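Local coordinates for enoyl-CoA hydratase/isomerase family protein (Mycobacterium tuberculosis, PDB 4FN7) that probably acts on enoyl-CoA thioesters in lipid metabolism as a member of the crotonase superfamily, most likely as a hydratase or isomerase, at residues 10-15 with 191-196; 16-21 with 49-54; 143-148 with 172-177. All blocks are in the same frame, centred on the assembly; numbering follows the deposited sequence. Where two conformers were deposited one is given.

How the contacts relate
Contacts 1 and 2 are neighbours, their centres about 15 Å apart, and both use strand 13-18 of the mixed six-stranded sheet of the crotonase fold. Contact 1 ties its hairpin end to helix 184-195, and contact 2 joins its far end to strand 48-52. The two meet through A14 O and V50 N, 2.8 Å apart, and through A192 packed on V50. Contact 3, centre to centre about 20 Å from contact 2 and 22 Å from contact 1, holds helix 139-148 against the loop before strand 177-178. Along the chain, contacts 2 and 3 follow one another inside the long loop closed by contact 1. Contacts 1 and 2 build one edge region of the sheet; contact 3 lies at the subunit interface.

Contact 1 (10-15 with 191-196); sequences KDSIAV and AAREFA
R193, near the C-terminal end of helix 184-195, reaches across the tip of a beta hairpin and, in the conformer described here, takes hold of D11. The hairpin joins strands 5-10 and 13-18 at the edge of the crotonase sheet through a type II' turn, K10 to I13, with D11 at a turn corner. The grip is side-on: NE of R193 donates to D11 OD2 at 2.8 Å, and NH2 of R193 to D11 OD1 at 3.0 Å. Both bonds use syn lone pairs, and the two planes lie only 25° apart, a nearly flat bidentate salt bridge. R193 gets there because its chain is extended from CG to NE, crossing the hairpin side chains at about a right angle. D11 turns its carboxylate back over the turn, CG lying between backbone N and carbonyl carbon (chi1 48°), where OD2 also accepts from S12 N, from above the carboxylate plane, at 2.8 Å. Two N-H groups on OD2 and one on OD1 thus hold the carboxylate, and would probably favour its charged form. I13 CD1 sits over the centre of one guanidinium face, 3.8 Å above the plane, while I13 CG2 touches R193 CG and A192 CB; the apolar packing continues onto A48 and V50 of strand 48-52. K10 lays its CB near R193 NH2 but sends its extended chain away to a salt bridge with E189. On the S12 side a water links turn and helix, lying 2.9 Å from S12 OG and donating to R193 O at 2.7 Å.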
# COMPACT_ATOMS: atom_id res chain seq x y z
N LYS A 10 2.43 25.91 23.69
CA LYS A 10 1.90 25.34 24.92
C LYS A 10 2.83 24.24 25.38
O LYS A 10 2.84 23.15 24.81
CB LYS A 10 0.51 24.74 24.69
CG LYS A 10 -0.49 25.63 23.98
CD LYS A 10 -1.79 24.87 23.76
CE LYS A 10 -2.79 25.68 22.97
NZ LYS A 10 -4.03 24.89 22.72
N ASP A 11 3.62 24.53 26.41
CA ASP A 11 4.64 23.60 26.91
C ASP A 11 5.44 22.93 25.80
O ASP A 11 6.21 23.59 25.09
CB ASP A 11 4.02 22.57 27.86
CG ASP A 11 2.77 21.92 27.30
OD1 ASP A 11 1.68 22.53 27.42
OD2 ASP A 11 2.86 20.80 26.75
N SER A 12 5.26 21.63 25.63
CA SER A 12 6.09 20.87 24.70
C SER A 12 5.68 21.02 23.24
O SER A 12 6.35 20.50 22.36
CB SER A 12 6.12 19.39 25.09
OG SER A 12 4.83 18.82 24.99
N ILE A 13 4.57 21.72 22.98
CA ILE A 13 4.08 21.79 21.61
C ILE A 13 3.78 23.21 21.13
O ILE A 13 3.65 24.14 21.93
CB ILE A 13 2.82 20.91 21.41
CG1 ILE A 13 1.61 21.51 22.14
CG2 ILE A 13 3.10 19.48 21.85
CD1 ILE A 13 0.31 20.76 21.89
N ALA A 14 3.71 23.37 19.82
CA ALA A 14 3.19 24.59 19.22
C ALA A 14 1.90 24.23 18.49
O ALA A 14 1.83 23.20 17.83
CB ALA A 14 4.20 25.18 18.24
N VAL A 15 0.88 25.07 18.66
CA VAL A 15 -0.38 24.90 17.94
C VAL A 15 -0.51 26.01 16.91
O VAL A 15 -0.48 27.19 17.24
CB VAL A 15 -1.58 24.93 18.89
CG1 VAL A 15 -2.87 24.68 18.12
CG2 VAL A 15 -1.40 23.90 20.00
N ALA A 191 -1.89 13.69 21.38
CA ALA A 191 -1.02 12.84 20.57
C ALA A 191 0.33 13.52 20.35
O ALA A 191 1.38 12.87 20.48
CB ALA A 191 -1.68 12.51 19.24
N ALA A 192 0.31 14.81 20.03
CA ALA A 192 1.54 15.57 19.85
C ALA A 192 2.42 15.52 21.11
O ALA A 192 3.63 15.31 21.02
CB ALA A 192 1.23 16.99 19.46
N ARG A 193 1.80 15.69 22.29
CA ARG A 193 2.56 15.64 23.53
C ARG A 193 3.18 14.26 23.74
O ARG A 193 4.31 14.16 24.22
CB ARG A 193 1.70 16.08 24.72
CG ARG A 193 1.38 17.57 24.70
CD ARG A 193 0.59 18.01 25.93
NE ARG A 193 0.50 19.47 26.02
CZ ARG A 193 -0.56 20.17 25.63
NH1 ARG A 193 -1.62 19.57 25.13
NH2 ARG A 193 -0.55 21.50 25.75
N GLU A 194 2.45 13.21 23.36
CA GLU A 194 2.99 11.85 23.42
C GLU A 194 4.19 11.69 22.49
O GLU A 194 5.24 11.18 22.89
CB GLU A 194 1.91 10.83 23.07
CG GLU A 194 2.40 9.39 23.00
CD GLU A 194 1.40 8.46 22.33
OE1 GLU A 194 0.27 8.91 22.05
OE2 GLU A 194 1.75 7.29 22.09
N PHE A 195 4.04 12.12 21.24
CA PHE A 195 5.12 11.96 20.26
C PHE A 195 6.36 12.79 20.61
O PHE A 195 7.47 12.44 20.24
CB PHE A 195 4.63 12.27 18.84
CG PHE A 195 3.47 11.43 18.40
CD1 PHE A 195 3.37 10.09 18.74
CD2 PHE A 195 2.45 12.00 17.65
CE1 PHE A 195 2.28 9.33 18.32
CE2 PHE A 195 1.37 11.25 17.23
CZ PHE A 195 1.28 9.92 17.56
N ALA A 196 6.15 13.90 21.31
CA ALA A 196 7.27 14.71 21.79
C ALA A 196 8.16 13.91 22.74
O ALA A 196 9.32 14.28 22.97
CB ALA A 196 6.77 15.98 22.46
O HOH W 1 5.30 16.13 25.83

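Contact 2 (16-21 with 49-54); sequences ISMDDG and LVITGN
Two neighbouring parallel strands, 13-18 and 48-52, pair here in the buried part of the main sheet, and the pairing runs on past their ends into the loops that follow. I16 N donates to V50 O at 2.7 Å, T52 N to I16 O, and M18 N to T52 O. Side chains pair by face. I16 CB meets I51 CG1 at 4.1 Å on the side covered by helix 28-44, where L34 and A37 pack on I16. M18 CE lies 3.6 Å from T52 O and also packs on I51 CG2, at 4.4 Å. On the other face S17 OG and T52 OG1 are hydrogen-bonded at 2.8 Å, and T52 OG1 is also bonded to G53 O. Strand 13-18, helix 28-44 and strand 48-52 form a beta-alpha-beta unit, with the two strands parallel (10° between their directions). Beyond the strands D19 and N54 join the two loops: N54 ND2 gives a nearly straight bond (169°) to D19 OD1 at 3.0 Å, with the acceptor in its amide plane but the carboxylate turned 84° against it. From the opposite face of that carboxylate G21 N reaches the same oxygen, closing an Asx turn. N54 OD1 meanwhile accepts from the backbone N of R56 and of V57.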
# COMPACT_ATOMS: atom_id res chain seq x y z
N ILE A 16 -0.63 25.59 15.65
CA ILE A 16 -0.73 26.50 14.52
C ILE A 16 -2.13 26.31 13.94
O ILE A 16 -2.49 25.21 13.51
CB ILE A 16 0.35 26.15 13.47
CG1 ILE A 16 1.75 26.37 14.06
CG2 ILE A 16 0.14 26.94 12.18
CD1 ILE A 16 2.88 25.97 13.11
N SER A 17 -2.93 27.36 13.97
CA SER A 17 -4.33 27.25 13.57
C SER A 17 -4.65 28.14 12.39
O SER A 17 -4.39 29.35 12.42
CB SER A 17 -5.25 27.60 14.74
OG SER A 17 -5.24 26.57 15.71
N MET A 18 -5.21 27.54 11.35
CA MET A 18 -5.66 28.27 10.17
C MET A 18 -7.09 28.72 10.35
O MET A 18 -7.98 27.91 10.63
CB MET A 18 -5.58 27.37 8.93
CG MET A 18 -4.18 26.95 8.53
SD MET A 18 -4.19 25.92 7.05
CE MET A 18 -4.91 24.42 7.70
N ASP A 19 -7.33 30.02 10.20
CA ASP A 19 -8.68 30.53 10.12
C ASP A 19 -8.70 31.86 9.39
O ASP A 19 -8.48 32.90 10.00
CB ASP A 19 -9.31 30.70 11.51
CG ASP A 19 -10.74 31.19 11.44
OD1 ASP A 19 -11.29 31.26 10.32
OD2 ASP A 19 -11.31 31.51 12.49
N ASP A 20 -8.94 31.83 8.09
CA ASP A 20 -9.02 33.07 7.33
C ASP A 20 -10.46 33.58 7.26
O ASP A 20 -10.75 34.51 6.51
CB ASP A 20 -8.42 32.92 5.93
CG ASP A 20 -9.28 32.08 5.00
OD1 ASP A 20 -10.21 31.40 5.48
OD2 ASP A 20 -8.99 32.08 3.78
N GLY A 21 -11.34 32.98 8.06
CA GLY A 21 -12.73 33.37 8.10
C GLY A 21 -13.55 32.83 6.94
O GLY A 21 -14.75 33.09 6.84
N LEU A 49 4.51 19.75 16.62
CA LEU A 49 3.59 20.73 16.05
C LEU A 49 2.21 20.12 15.96
O LEU A 49 2.07 18.94 15.64
CB LEU A 49 3.96 21.09 14.61
CG LEU A 49 5.31 21.60 14.15
CD1 LEU A 49 5.18 22.09 12.72
CD2 LEU A 49 5.76 22.72 15.05
N VAL A 50 1.21 20.95 16.21
CA VAL A 50 -0.17 20.64 15.86
C VAL A 50 -0.63 21.71 14.89
O VAL A 50 -0.47 22.91 15.15
CB VAL A 50 -1.08 20.67 17.09
CG1 VAL A 50 -2.54 20.52 16.68
CG2 VAL A 50 -0.68 19.59 18.07
N ILE A 51 -1.17 21.29 13.76
CA ILE A 51 -1.75 22.20 12.78
C ILE A 51 -3.24 21.93 12.67
O ILE A 51 -3.65 20.78 12.44
CB ILE A 51 -1.06 22.08 11.41
CG1 ILE A 51 0.41 22.53 11.52
CG2 ILE A 51 -1.79 22.91 10.36
CD1 ILE A 51 1.25 22.17 10.32
N THR A 52 -4.05 22.97 12.82
CA THR A 52 -5.50 22.82 12.78
C THR A 52 -6.11 23.71 11.71
O THR A 52 -5.46 24.63 11.21
CB THR A 52 -6.17 23.22 14.12
OG1 THR A 52 -6.47 24.63 14.13
CG2 THR A 52 -5.27 22.89 15.32
N GLY A 53 -7.36 23.42 11.36
CA GLY A 53 -8.17 24.33 10.57
C GLY A 53 -9.07 25.15 11.47
O GLY A 53 -8.75 25.42 12.64
N ASN A 54 -10.20 25.59 10.93
CA ASN A 54 -11.19 26.33 11.71
C ASN A 54 -12.44 25.48 11.98
O ASN A 54 -12.40 24.26 11.87
CB ASN A 54 -11.51 27.70 11.09
CG ASN A 54 -12.24 27.61 9.75
OD1 ASN A 54 -12.76 26.56 9.36
ND2 ASN A 54 -12.31 28.74 9.04

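Contact 3 (143-148 with 172-177); sequences EIMKLR and AGFIDE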
# COMPACT_ATOMS: atom_id res chain seq x y z
N GLU A 143 2.76 12.53 -5.64
CA GLU A 143 3.77 11.91 -4.78
C GLU A 143 3.38 12.00 -3.30
O GLU A 143 3.61 11.06 -2.53
CB GLU A 143 5.13 12.53 -5.05
CG GLU A 143 5.64 12.27 -6.46
CD GLU A 143 5.98 10.80 -6.72
OE1 GLU A 143 6.21 10.06 -5.74
OE2 GLU A 143 6.03 10.39 -7.89
N ILE A 144 2.79 13.13 -2.90
CA ILE A 144 2.32 13.28 -1.53
C ILE A 144 1.25 12.22 -1.23
O ILE A 144 1.30 11.54 -0.21
CB ILE A 144 1.77 14.70 -1.28
CG1 ILE A 144 2.92 15.70 -1.35
CG2 ILE A 144 1.09 14.77 0.08
CD1 ILE A 144 2.47 17.14 -1.49
N MET A 145 0.29 12.07 -2.13
CA MET A 145 -0.77 11.09 -1.91
C MET A 145 -0.25 9.66 -1.96
O MET A 145 -0.66 8.81 -1.16
CB MET A 145 -1.91 11.28 -2.91
CG MET A 145 -2.83 12.40 -2.50
SD MET A 145 -4.24 12.55 -3.58
CE MET A 145 -3.39 13.07 -4.98
N LYS A 146 0.68 9.42 -2.88
CA LYS A 146 1.22 8.08 -3.07
C LYS A 146 1.94 7.60 -1.80
O LYS A 146 2.00 6.41 -1.53
CB LYS A 146 2.19 8.06 -4.25
CG LYS A 146 2.48 6.66 -4.77
CD LYS A 146 3.68 6.64 -5.71
CE LYS A 146 3.48 7.53 -6.92
NZ LYS A 146 4.68 7.46 -7.80
N LEU A 147 2.49 8.55 -1.04
CA LEU A 147 3.22 8.23 0.17
C LEU A 147 2.31 7.69 1.27
O LEU A 147 2.77 6.99 2.17
CB LEU A 147 3.96 9.49 0.66
CG LEU A 147 4.82 9.36 1.91
CD1 LEU A 147 5.96 8.37 1.68
CD2 LEU A 147 5.37 10.72 2.30
N ARG A 148 1.01 8.01 1.21
CA ARG A 148 0.11 7.69 2.32
C ARG A 148 -1.04 6.74 1.96
O ARG A 148 -1.51 6.00 2.82
CB ARG A 148 -0.48 8.97 2.95
CG ARG A 148 0.53 10.02 3.43
CD ARG A 148 1.56 9.44 4.37
NE ARG A 148 1.14 9.26 5.75
CZ ARG A 148 1.24 10.21 6.68
NH1 ARG A 148 0.91 9.96 7.95
NH2 ARG A 148 1.65 11.42 6.34
N ALA A 172 -8.18 3.93 3.75
CA ALA A 172 -7.45 4.41 2.58
C ALA A 172 -6.07 4.96 2.93
O ALA A 172 -5.18 4.95 2.09
CB ALA A 172 -8.25 5.49 1.86
N GLY A 173 -5.91 5.46 4.15
CA GLY A 173 -4.67 6.13 4.52
C GLY A 173 -4.70 7.64 4.35
O GLY A 173 -3.64 8.27 4.27
N PHE A 174 -5.89 8.23 4.29
CA PHE A 174 -6.01 9.69 4.31
C PHE A 174 -6.04 10.28 5.73
O PHE A 174 -5.83 11.47 5.91
CB PHE A 174 -7.26 10.14 3.54
CG PHE A 174 -6.97 10.78 2.20
CD1 PHE A 174 -5.90 11.64 2.01
CD2 PHE A 174 -7.80 10.51 1.11
CE1 PHE A 174 -5.66 12.23 0.77
CE2 PHE A 174 -7.56 11.10 -0.12
CZ PHE A 174 -6.50 11.96 -0.29
N ILE A 175 -6.31 9.43 6.72
CA ILE A 175 -6.23 9.84 8.12
C ILE A 175 -5.80 8.66 8.96
O ILE A 175 -5.84 7.51 8.49
CB ILE A 175 -7.57 10.36 8.68
CG1 ILE A 175 -8.64 9.27 8.63
CG2 ILE A 175 -8.01 11.60 7.95
CD1 ILE A 175 -9.89 9.65 9.36
N ASP A 176 -5.34 8.93 10.18
CA ASP A 176 -4.84 7.86 11.06
C ASP A 176 -5.75 7.58 12.25
O ASP A 176 -5.65 6.52 12.87
CB ASP A 176 -3.45 8.20 11.60
CG ASP A 176 -2.49 8.53 10.50
OD1 ASP A 176 -2.13 7.61 9.73
OD2 ASP A 176 -2.11 9.71 10.40
N GLU A 177 -6.62 8.53 12.58
CA GLU A 177 -7.44 8.39 13.77
C GLU A 177 -8.73 9.17 13.62
O GLU A 177 -8.74 10.29 13.09
CB GLU A 177 -6.69 8.86 15.03
CG GLU A 177 -7.52 8.80 16.31
CD GLU A 177 -6.74 9.19 17.57
OE1 GLU A 177 -5.52 9.47 17.48
OE2 GLU A 177 -7.35 9.21 18.66
O HOH W 2 0.32 7.31 8.46
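M145 and R148, toward the end of helix 139-148, meet the chain where helix 166-172 stops in a Schellman motif, with G173 as its C' residue at positive phi. The tight part is backbone on backbone. G173 CA approaches R148 O at 3.6 Å in a CA-H...O contact; G173, having no side chain, lets the backbones come this close. R148 CB in turn lies 3.5 Å from G173 O. R148 O and G173 O, two acceptors, lie 3.4 Å apart; S152 OG of the second subunit bonds to R148 O and more weakly to G173 O, making the helix ends part of the trimer interface. Also buried, M145 bends at its last torsion (chi3 -68°) and brings SD to within 4.0 Å of F174 CZ, an oblique Met-aromatic contact; the F174 ring also meets that of F164. On the looser side the charged groups stand apart. R148 is bent at chi2 and chi3, which folds the guanidinium back and leaves NH1 3.9 Å from D176 OD2, a long salt bridge with the two planes 27° apart. Each group has firmer partners elsewhere: R148 NH2 donates to G115 O, and D176 OD2 pairs with R118, whose charge also lies close to R148 NH1. D176, near both arginines, probably offsets their like charges. A water joins the two groups as well: at the guanidinium edge it accepts from R148 NH1 at 2.8 Å and donates to D176 OD1, also at 2.8 Å.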